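PDB 3HR6: putative surface-anchored fimbrial subunit from Corynebacterium diphtheriae, which forms the shaft of a cell-wall-anchored pilus as its major pilin, built of tandem Ig-like modules stabilised by isopeptide and disulfide bonds. Local coordinates for residues Y42-I47 / P96-V101; S59-E64 / P116-A121; T327-R332 / D343-L348; C333-S338 / K388-C393. One frame throughout, in Å; residues are numbered along the deposited sequence.

Contact 1 of 4, residues Y42-I47 / P96-V101; sequences YRVNEI and PALYLV
Leu98 and Tyr42 bury the most surface here, followed by Leu100, and each adds backbone bonds to its packing. Tyr42 and Leu100 form an antiparallel hydrogen-bonded pair: Tyr42 N donates to Leu100 O at 2.8 Å, and Leu100 N returns a bond to Tyr42 O at 2.7 Å. Their side chains meet at the base, Tyr42 CB 4.3 Å from Leu100 CB. The ladder continues from Val44 N to Leu98 O, nearly straight at 168°. Leu98 has its CG anti to the backbone N (chi1 -175°), which lays the chain alongside Val44, both pointing the same way, with Leu98 CG 3.9 Å from Val44 CG2. Ile47 comes in beyond the end of the strand and sets its CG2 4.0 Å from Leu98 CB. The N-H of Leu98 is taken by a water, which lies 2.7 Å from Leu98 N and also close to Val44 O and Ile47 O. Arg43 and Tyr99 run side by side on the face opposite Tyr42 and Leu100. Arg43 NH2 meets Tyr99 OH at 3.2 Å with the oxygen in the guanidinium plane, while the two flat groups stand 75° apart. The hydroxyl has a further partner in the Thr95 carbonyl. The geometry implies that the backbone fixes the strand register, that Tyr42, Val44, Leu98 and Leu100 carbons pack together on one side, with Ile47 added from the loop, and that a water takes over where the ladder ends.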
# COMPACT_ATOMS: atom_id res chain seq x y z
N TYR A 42 -16.07 28.25 -0.74
CA TYR A 42 -16.97 28.75 -1.78
C TYR A 42 -17.85 29.85 -1.23
O TYR A 42 -18.28 29.79 -0.06
CB TYR A 42 -17.92 27.64 -2.24
CG TYR A 42 -17.24 26.47 -2.91
CD1 TYR A 42 -17.03 26.48 -4.29
CD2 TYR A 42 -16.84 25.35 -2.20
CE1 TYR A 42 -16.43 25.44 -4.93
CE2 TYR A 42 -16.24 24.28 -2.83
CZ TYR A 42 -16.02 24.35 -4.21
OH TYR A 42 -15.44 23.32 -4.89
N ARG A 43 -18.18 30.82 -2.08
CA ARG A 43 -19.20 31.83 -1.77
C ARG A 43 -20.57 31.32 -2.24
O ARG A 43 -20.68 30.77 -3.33
CB ARG A 43 -18.89 33.16 -2.44
CG ARG A 43 -19.96 34.25 -2.17
CD ARG A 43 -19.47 35.64 -2.52
NE ARG A 43 -18.14 35.89 -1.95
CZ ARG A 43 -16.99 35.97 -2.64
NH1 ARG A 43 -16.96 35.85 -3.97
NH2 ARG A 43 -15.85 36.17 -1.98
N VAL A 44 -21.59 31.46 -1.40
CA VAL A 44 -22.95 31.10 -1.80
C VAL A 44 -23.52 32.23 -2.64
O VAL A 44 -23.70 33.36 -2.17
CB VAL A 44 -23.85 30.78 -0.61
CG1 VAL A 44 -25.25 30.39 -1.08
CG2 VAL A 44 -23.24 29.65 0.19
N ASN A 45 -23.80 31.92 -3.91
CA ASN A 45 -24.29 32.94 -4.83
C ASN A 45 -25.63 33.50 -4.41
O ASN A 45 -26.51 32.77 -3.94
CB ASN A 45 -24.37 32.38 -6.25
CG ASN A 45 -23.03 32.01 -6.80
OD1 ASN A 45 -22.93 31.41 -7.88
ND2 ASN A 45 -21.98 32.36 -6.08
N GLU A 46 -25.77 34.81 -4.57
CA GLU A 46 -27.05 35.50 -4.45
C GLU A 46 -27.71 35.29 -3.11
O GLU A 46 -28.91 35.00 -3.03
CB GLU A 46 -28.00 35.03 -5.54
CG GLU A 46 -27.36 34.88 -6.89
CD GLU A 46 -28.39 34.70 -7.96
OE1 GLU A 46 -28.51 33.58 -8.50
OE2 GLU A 46 -29.09 35.69 -8.24
N ILE A 47 -26.92 35.43 -2.05
CA ILE A 47 -27.43 35.50 -0.70
C ILE A 47 -26.79 36.74 -0.10
O ILE A 47 -25.55 36.81 0.01
CB ILE A 47 -27.05 34.28 0.14
CG1 ILE A 47 -27.65 32.99 -0.44
CG2 ILE A 47 -27.52 34.47 1.56
CD1 ILE A 47 -29.15 32.87 -0.22
N PRO A 96 -18.12 40.41 2.80
CA PRO A 96 -19.23 39.86 3.58
C PRO A 96 -20.18 39.03 2.71
O PRO A 96 -20.66 39.50 1.69
CB PRO A 96 -19.91 41.11 4.14
CG PRO A 96 -18.80 42.13 4.23
CD PRO A 96 -17.92 41.85 3.06
N ALA A 97 -20.42 37.77 3.11
CA ALA A 97 -21.24 36.85 2.31
C ALA A 97 -21.60 35.61 3.14
O ALA A 97 -21.13 35.48 4.26
CB ALA A 97 -20.50 36.43 1.06
N LEU A 98 -22.45 34.74 2.59
CA LEU A 98 -22.62 33.38 3.10
C LEU A 98 -21.60 32.50 2.40
O LEU A 98 -21.48 32.53 1.17
CB LEU A 98 -24.05 32.84 2.83
CG LEU A 98 -24.42 31.47 3.43
CD1 LEU A 98 -24.35 31.48 4.94
CD2 LEU A 98 -25.82 31.01 2.96
N TYR A 99 -20.84 31.72 3.18
CA TYR A 99 -19.83 30.85 2.62
C TYR A 99 -20.11 29.38 2.85
O TYR A 99 -20.86 29.00 3.74
CB TYR A 99 -18.44 31.20 3.15
CG TYR A 99 -17.95 32.54 2.62
CD1 TYR A 99 -17.25 32.61 1.42
CD2 TYR A 99 -18.20 33.73 3.31
CE1 TYR A 99 -16.81 33.83 0.92
CE2 TYR A 99 -17.75 34.96 2.81
CZ TYR A 99 -17.04 34.99 1.62
OH TYR A 99 -16.60 36.19 1.08
N LEU A 100 -19.52 28.55 2.02
CA LEU A 100 -19.60 27.12 2.17
C LEU A 100 -18.17 26.58 2.22
O LEU A 100 -17.34 26.87 1.35
CB LEU A 100 -20.41 26.50 1.02
CG LEU A 100 -20.51 24.98 1.06
CD1 LEU A 100 -21.61 24.55 1.98
CD2 LEU A 100 -20.71 24.42 -0.38
N VAL A 101 -17.87 25.85 3.30
CA VAL A 101 -16.55 25.28 3.52
C VAL A 101 -16.62 23.79 3.20
O VAL A 101 -17.42 23.06 3.79
CB VAL A 101 -16.08 25.49 5.00
CG1 VAL A 101 -14.82 24.68 5.29
CG2 VAL A 101 -15.86 26.98 5.29
O HOH W 1 -23.16 34.93 -0.02

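Contact 2 of 4, residues S59-E64 / P116-A121; sequences SKIKLE and PFLVAA
Two methyls of Leu63 approach the carbonyl oxygen of Pro116: CD1 comes to 3.5 Å from Pro116 O, and CD2 lies 4.2 Å from the same atom. The approach of CD1 is a van der Waals contact with a polar atom, whereas the pairs Leu63-Leu118 and Ile61-Leu118 are apolar. Leu63 carries its CG anti to the carbonyl carbon (chi1 -75°), and the extended chain beyond (chi2 168°) delivers its branches to the start of strand 117-124. There CD2 also reaches Leu118, 4.0 Å from its CG; the two leucines run antiparallel, flank against flank. Ile61 meets Leu118 one bond farther out, at CD1. Its CG2, the branch anti to the backbone N, stands 4.1 Å from Leu118 CD1, the two side chains lying at a slant to one another. Leu118 is thereby touched by both residues through separate atoms, CG and CD1. The backbones stay well apart, the nearest CA atoms being those of Leu63 and Pro116 at 7.5 Å; the side chains of 59-64 bridge the gap, reaching both Leu118 and the Pro116 carbonyl. Little surface is buried, 194 Å² in all, and Leu63 remains exposed. Around this patch, Leu66 of helix 63-66 touches both Ile61 and Leu118, while Ile61 and Leu63 extend to Leu98 and Leu100 of strand 97-103, and Phe117 turns to strand 131-143 on the far side.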
# COMPACT_ATOMS: atom_id res chain seq x y z
N SER A 59 -31.94 30.51 5.37
CA SER A 59 -32.62 29.57 6.28
C SER A 59 -33.41 28.48 5.54
O SER A 59 -33.84 27.51 6.16
CB SER A 59 -33.57 30.32 7.20
OG SER A 59 -34.79 30.59 6.53
N LYS A 60 -33.65 28.65 4.24
CA LYS A 60 -34.28 27.60 3.44
C LYS A 60 -33.26 26.66 2.78
O LYS A 60 -33.63 25.58 2.31
CB LYS A 60 -35.22 28.19 2.37
CG LYS A 60 -36.59 28.63 2.89
CD LYS A 60 -37.62 28.83 1.77
CE LYS A 60 -39.00 29.16 2.34
NZ LYS A 60 -40.05 29.35 1.30
N ILE A 61 -31.98 27.05 2.76
CA ILE A 61 -30.97 26.33 1.97
C ILE A 61 -30.88 24.85 2.32
O ILE A 61 -30.87 24.48 3.49
CB ILE A 61 -29.55 26.94 2.10
CG1 ILE A 61 -29.43 28.25 1.34
CG2 ILE A 61 -28.49 25.97 1.57
CD1 ILE A 61 -28.14 29.00 1.59
N LYS A 62 -30.82 24.03 1.29
CA LYS A 62 -30.58 22.60 1.43
C LYS A 62 -29.18 22.38 0.90
O LYS A 62 -28.92 22.66 -0.26
CB LYS A 62 -31.62 21.80 0.62
CG LYS A 62 -32.74 21.23 1.49
CD LYS A 62 -34.11 21.21 0.81
CE LYS A 62 -35.21 21.27 1.89
NZ LYS A 62 -36.59 21.08 1.36
N LEU A 63 -28.28 21.90 1.75
CA LEU A 63 -26.89 21.72 1.33
C LEU A 63 -26.78 20.96 -0.00
O LEU A 63 -25.85 21.21 -0.77
CB LEU A 63 -26.07 21.01 2.42
CG LEU A 63 -25.66 21.86 3.64
CD1 LEU A 63 -25.13 20.97 4.76
CD2 LEU A 63 -24.63 22.90 3.27
N GLU A 64 -27.71 20.05 -0.28
CA GLU A 64 -27.67 19.28 -1.54
C GLU A 64 -27.84 20.20 -2.75
O GLU A 64 -27.41 19.84 -3.85
CB GLU A 64 -28.70 18.13 -1.57
CG GLU A 64 -30.19 18.54 -1.41
CD GLU A 64 -30.77 18.28 -0.02
OE1 GLU A 64 -30.04 18.47 0.99
OE2 GLU A 64 -31.96 17.91 0.07
N PRO A 116 -19.69 19.24 3.91
CA PRO A 116 -19.81 20.67 3.67
C PRO A 116 -20.67 21.38 4.70
O PRO A 116 -21.62 20.79 5.23
CB PRO A 116 -20.46 20.73 2.29
CG PRO A 116 -20.10 19.44 1.67
CD PRO A 116 -20.15 18.46 2.75
N PHE A 117 -20.33 22.63 5.01
CA PHE A 117 -21.12 23.38 5.95
C PHE A 117 -21.06 24.87 5.65
O PHE A 117 -20.13 25.37 5.07
CB PHE A 117 -20.67 23.08 7.39
CG PHE A 117 -19.27 23.55 7.72
CD1 PHE A 117 -19.06 24.78 8.33
CD2 PHE A 117 -18.18 22.74 7.45
CE1 PHE A 117 -17.79 25.22 8.63
CE2 PHE A 117 -16.90 23.17 7.74
CZ PHE A 117 -16.70 24.39 8.37
N LEU A 118 -22.11 25.56 6.07
CA LEU A 118 -22.27 26.99 5.81
C LEU A 118 -21.64 27.80 6.94
O LEU A 118 -21.66 27.39 8.11
CB LEU A 118 -23.75 27.33 5.69
CG LEU A 118 -24.56 26.73 4.53
CD1 LEU A 118 -26.07 26.89 4.78
CD2 LEU A 118 -24.12 27.35 3.23
N VAL A 119 -21.06 28.94 6.56
CA VAL A 119 -20.50 29.92 7.51
C VAL A 119 -20.83 31.31 7.00
O VAL A 119 -20.42 31.68 5.90
CB VAL A 119 -18.96 29.85 7.61
CG1 VAL A 119 -18.47 30.69 8.74
CG2 VAL A 119 -18.48 28.39 7.81
N ALA A 120 -21.52 32.08 7.81
CA ALA A 120 -21.74 33.49 7.52
C ALA A 120 -20.51 34.31 7.96
O ALA A 120 -19.89 34.01 8.98
CB ALA A 120 -23.00 33.99 8.24
N ALA A 121 -20.18 35.35 7.20
CA ALA A 121 -19.14 36.28 7.63
C ALA A 121 -19.54 37.66 7.15
O ALA A 121 -19.90 37.83 5.99
CB ALA A 121 -17.76 35.86 7.10

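Contact 3 of 4, residues T327-R332 / D343-L348; sequences TFQLHR and DPPISL
A single carboxylate oxygen, Asp343 OD2, takes two donors from neighbouring residues of the strand, a side chain and a backbone amide. His331 ND1 lies 2.6 Å from Asp343 OD2, on the anti side of the carboxylate and in the plane of the imidazole, though the N-H to oxygen angle is bent to 147°. Arg332 N adds a straighter bond, 2.9 Å to Asp343 OD2, arriving from above the carboxylate plane. The first torsion of Asp343 makes this possible, its CG standing anti to the backbone N (chi1 -168°) and the acid swung toward the strand. With its N-H committed to an acid, His331 would probably be favoured in its charged form. The imidazole is also covered: Pro345 CA sits over one face, 4.2 Å from the ring centroid, a CH-pi contact. The Pro345 ring itself lies beside the Gln329 amide, whose NE2 comes to 3.5 Å from Pro345 CG and is hydrogen-bonded to Gln352 O. Farther along, Ile346 N donates to Leu330 O at 2.8 Å, and a water links Leu330 N with Ile346 O. Ile346 CD1 packs 3.9 Å from Leu330 CG, the chains lying across one another. Arg332 sends its guanidinium elsewhere, NE to Lys388 O, with a cation-pi contact to Phe392. Ser347, next after Ile346, donates its N-H to the side-chain OE1 of Gln158, a residue of the calcium site. The arrangement is an irregular segment crossing a strand of an Ig-like module, with one direct backbone bond and a His-carboxylate hydrogen bond at the crossing.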
# COMPACT_ATOMS: atom_id res chain seq x y z
N THR A 327 27.17 -29.36 -13.83
CA THR A 327 25.79 -29.15 -13.44
C THR A 327 25.71 -29.16 -11.91
O THR A 327 26.36 -29.97 -11.24
CB THR A 327 24.87 -30.24 -14.05
OG1 THR A 327 24.99 -30.25 -15.49
CG2 THR A 327 23.38 -30.07 -13.60
N PHE A 328 24.94 -28.21 -11.37
CA PHE A 328 24.74 -28.05 -9.93
C PHE A 328 23.26 -27.96 -9.63
O PHE A 328 22.43 -27.52 -10.47
CB PHE A 328 25.43 -26.78 -9.40
CG PHE A 328 26.90 -26.78 -9.61
CD1 PHE A 328 27.78 -27.21 -8.60
CD2 PHE A 328 27.43 -26.38 -10.83
CE1 PHE A 328 29.14 -27.24 -8.81
CE2 PHE A 328 28.79 -26.41 -11.05
CZ PHE A 328 29.67 -26.83 -10.03
N GLN A 329 22.94 -28.46 -8.44
CA GLN A 329 21.66 -28.19 -7.84
C GLN A 329 21.87 -27.43 -6.54
O GLN A 329 22.89 -27.56 -5.82
CB GLN A 329 20.86 -29.48 -7.67
CG GLN A 329 20.57 -30.17 -8.96
CD GLN A 329 19.63 -31.33 -8.76
OE1 GLN A 329 19.99 -32.32 -8.11
NE2 GLN A 329 18.46 -31.25 -9.37
N LEU A 330 20.89 -26.58 -6.26
CA LEU A 330 20.90 -25.77 -5.04
C LEU A 330 20.08 -26.47 -3.94
O LEU A 330 19.00 -26.98 -4.19
CB LEU A 330 20.38 -24.37 -5.33
CG LEU A 330 20.42 -23.35 -4.17
CD1 LEU A 330 21.86 -23.01 -3.79
CD2 LEU A 330 19.62 -22.08 -4.57
N HIS A 331 20.63 -26.48 -2.74
CA HIS A 331 20.12 -27.22 -1.61
C HIS A 331 20.28 -26.39 -0.36
O HIS A 331 20.88 -25.32 -0.39
CB HIS A 331 20.90 -28.51 -1.43
CG HIS A 331 20.49 -29.61 -2.36
ND1 HIS A 331 19.35 -30.36 -2.16
CD2 HIS A 331 21.09 -30.11 -3.47
CE1 HIS A 331 19.27 -31.29 -3.09
NE2 HIS A 331 20.30 -31.16 -3.91
N ARG A 332 19.74 -26.90 0.73
CA ARG A 332 19.96 -26.40 2.07
C ARG A 332 20.78 -27.44 2.84
O ARG A 332 20.61 -28.65 2.63
CB ARG A 332 18.64 -26.18 2.80
CG ARG A 332 17.75 -25.11 2.16
CD ARG A 332 18.32 -23.74 2.37
NE ARG A 332 18.36 -23.34 3.76
CZ ARG A 332 18.78 -22.17 4.23
NH1 ARG A 332 19.22 -21.22 3.39
NH2 ARG A 332 18.76 -21.95 5.56
N ASP A 343 16.25 -33.15 1.69
CA ASP A 343 16.28 -31.83 1.07
C ASP A 343 16.13 -31.90 -0.45
O ASP A 343 16.93 -32.53 -1.11
CB ASP A 343 17.60 -31.13 1.33
CG ASP A 343 17.55 -29.66 0.95
OD1 ASP A 343 16.77 -28.93 1.64
OD2 ASP A 343 18.24 -29.28 -0.02
N PRO A 344 15.10 -31.24 -0.98
CA PRO A 344 14.88 -31.25 -2.42
C PRO A 344 15.73 -30.20 -3.12
O PRO A 344 16.12 -29.20 -2.51
CB PRO A 344 13.40 -30.87 -2.56
CG PRO A 344 13.18 -29.96 -1.41
CD PRO A 344 14.01 -30.53 -0.27
N PRO A 345 16.01 -30.40 -4.40
CA PRO A 345 16.65 -29.33 -5.14
C PRO A 345 15.74 -28.11 -5.13
O PRO A 345 14.49 -28.25 -5.13
CB PRO A 345 16.75 -29.90 -6.55
CG PRO A 345 16.64 -31.36 -6.37
CD PRO A 345 15.70 -31.55 -5.27
N ILE A 346 16.36 -26.96 -5.08
CA ILE A 346 15.63 -25.71 -5.08
C ILE A 346 15.35 -25.32 -6.50
O ILE A 346 16.24 -25.36 -7.36
CB ILE A 346 16.41 -24.63 -4.28
CG1 ILE A 346 16.41 -25.05 -2.82
CG2 ILE A 346 15.83 -23.23 -4.51
CD1 ILE A 346 17.39 -24.29 -1.92
N SER A 347 14.09 -24.95 -6.76
CA SER A 347 13.66 -24.53 -8.09
C SER A 347 13.66 -23.00 -8.19
O SER A 347 13.18 -22.31 -7.30
CB SER A 347 12.26 -25.10 -8.37
OG SER A 347 11.81 -24.75 -9.63
N LEU A 348 14.22 -22.49 -9.28
CA LEU A 348 14.23 -21.04 -9.55
C LEU A 348 13.77 -20.83 -10.98
O LEU A 348 14.39 -21.30 -11.93
CB LEU A 348 15.63 -20.39 -9.41
CG LEU A 348 16.31 -20.63 -8.09
CD1 LEU A 348 17.80 -20.20 -8.05
CD2 LEU A 348 15.51 -19.91 -6.93
O HOH W 2 18.49 -26.87 -7.66

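Contact 4 of 4, residues C333-S338 / K388-C393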
# COMPACT_ATOMS: atom_id res chain seq x y z
N CYS A 333 21.70 -26.94 3.67
CA CYS A 333 22.62 -27.75 4.44
C CYS A 333 22.50 -27.40 5.94
O CYS A 333 22.11 -26.28 6.29
CB CYS A 333 24.06 -27.53 3.92
SG CYS A 333 24.51 -28.48 2.44
N GLU A 334 22.82 -28.37 6.80
CA GLU A 334 22.95 -28.17 8.23
C GLU A 334 24.33 -27.57 8.52
O GLU A 334 25.17 -27.47 7.61
CB GLU A 334 22.76 -29.49 8.98
CG GLU A 334 21.41 -30.12 8.81
CD GLU A 334 20.26 -29.31 9.40
OE1 GLU A 334 20.49 -28.33 10.16
OE2 GLU A 334 19.09 -29.67 9.09
N ALA A 335 24.52 -27.16 9.77
CA ALA A 335 25.77 -26.57 10.26
C ALA A 335 27.04 -27.37 9.98
O ALA A 335 28.09 -26.79 9.81
CB ALA A 335 25.66 -26.30 11.75
N ASP A 336 26.95 -28.70 9.96
CA ASP A 336 28.11 -29.55 9.65
C ASP A 336 28.39 -29.66 8.13
O ASP A 336 29.32 -30.36 7.72
CB ASP A 336 27.97 -30.94 10.29
CG ASP A 336 26.72 -31.69 9.82
OD1 ASP A 336 26.10 -31.28 8.81
OD2 ASP A 336 26.37 -32.69 10.50
N GLY A 337 27.60 -28.98 7.30
CA GLY A 337 27.83 -29.00 5.85
C GLY A 337 27.08 -30.09 5.11
O GLY A 337 27.07 -30.11 3.88
N SER A 338 26.43 -30.98 5.87
CA SER A 338 25.63 -32.04 5.29
C SER A 338 24.28 -31.52 4.84
O SER A 338 23.75 -30.56 5.40
CB SER A 338 25.42 -33.16 6.30
OG SER A 338 24.68 -32.71 7.41
N LYS A 388 15.06 -24.90 7.81
CA LYS A 388 15.61 -25.84 6.83
C LYS A 388 17.10 -25.61 6.79
O LYS A 388 17.62 -24.88 5.96
CB LYS A 388 15.02 -25.62 5.44
CG LYS A 388 13.51 -25.88 5.32
CD LYS A 388 13.15 -27.30 5.67
CE LYS A 388 11.65 -27.55 5.41
NZ LYS A 388 11.27 -28.96 5.60
N GLY A 389 17.81 -26.25 7.69
CA GLY A 389 19.23 -26.06 7.79
C GLY A 389 19.62 -24.64 8.12
O GLY A 389 18.82 -23.85 8.60
N THR A 390 20.88 -24.35 7.88
CA THR A 390 21.45 -23.07 8.24
C THR A 390 22.01 -22.31 7.06
O THR A 390 22.21 -21.12 7.18
CB THR A 390 22.59 -23.20 9.27
OG1 THR A 390 23.68 -23.97 8.72
CG2 THR A 390 22.10 -23.85 10.56
N GLU A 391 22.28 -22.97 5.95
CA GLU A 391 22.83 -22.28 4.78
C GLU A 391 22.37 -22.95 3.51
O GLU A 391 21.98 -24.12 3.51
CB GLU A 391 24.39 -22.29 4.77
CG GLU A 391 25.10 -21.76 6.01
CD GLU A 391 24.99 -20.25 6.27
OE1 GLU A 391 24.48 -19.47 5.42
OE2 GLU A 391 25.45 -19.85 7.37
N PHE A 392 22.51 -22.23 2.41
CA PHE A 392 22.45 -22.82 1.10
C PHE A 392 23.74 -23.57 0.78
O PHE A 392 24.84 -23.31 1.33
CB PHE A 392 22.21 -21.76 0.02
CG PHE A 392 20.88 -21.07 0.10
CD1 PHE A 392 19.71 -21.68 -0.37
CD2 PHE A 392 20.78 -19.81 0.68
CE1 PHE A 392 18.50 -21.04 -0.28
CE2 PHE A 392 19.57 -19.17 0.77
CZ PHE A 392 18.41 -19.77 0.29
N CYS A 393 23.59 -24.54 -0.11
CA CYS A 393 24.78 -25.23 -0.62
C CYS A 393 24.54 -25.75 -1.99
O CYS A 393 23.42 -25.97 -2.40
CB CYS A 393 25.24 -26.33 0.33
SG CYS A 393 23.85 -27.46 0.73
O HOH W 3 16.83 -28.47 9.33
O HOH W 4 25.55 -24.90 6.45
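Cys333 pairs with Glu391 as an antiparallel hydrogen-bonded bridge, Cys333 N to Glu391 O at 2.8 Å, and the pair is part of a classic beta bulge, Thr390 and Glu391 both facing Cys333. Thr390 N gives the strong bond to Cys333 O, also 2.8 Å, while Glu391 N adds a weak one at 3.3 Å, so one carbonyl oxygen serves two amides. Gly389, with positive phi (62°) and no side chain, brings its CA to 3.3 Å from Cys333 O. Beside the bridge the disulfide joins Cys333 SG to Cys393 SG at 2.1 Å, with chi3 near 88° in the conformer described. Both cysteines are buried, and their sulfurs leave the backbone differently: that of Cys333 stands anti to its carbonyl carbon, and that of Cys393 lies between backbone N and carbonyl carbon (chi1 53°). Two waters extend the pairing. One ties Glu334 OE2 to Gly389 N, and the other lies between Glu334 O and Thr390 OG1. Directly after Cys333, Glu334 to Gly337 form a type I turn. An Asx turn overlaps it, Ser338 N reaching Asp336 OD1 at 3.0 Å from above the carboxylate plane. Ile411 of strand 410-412 touches both cysteines. The chemistry implies a covalent link close beside a short backbone ladder. The hydrogen bonds and bulge set the local register where strand 327-333 ends, and the disulfide prevents that strand and its partner 391-398 from separating there while it is intact, consistent with a stabilising role in this pilin.

Overall arrangement
From the N terminus, contact 1 joins strand 38-44 to strand 97-103, and contact 2 starts inside that span, at 59-64, and closes beyond it, at 116-121; the two therefore cross. Their centres are 8 Å apart, and strands 97-103 and 117-124 lie side by side in one sheet, so both knit the N-terminal pilin domain. The pair of contacts 3 and 4 comes later, after both earlier contacts have closed, with the centres of contacts 1 and 3 about 72 Å apart. Contact 3 closes the short loop from 327-332 to 343-348; contact 4 opens within it, at 333-338, and closes at 388-393, so this pair crosses as well, joined through neighbouring strands 327-333 and 391-398.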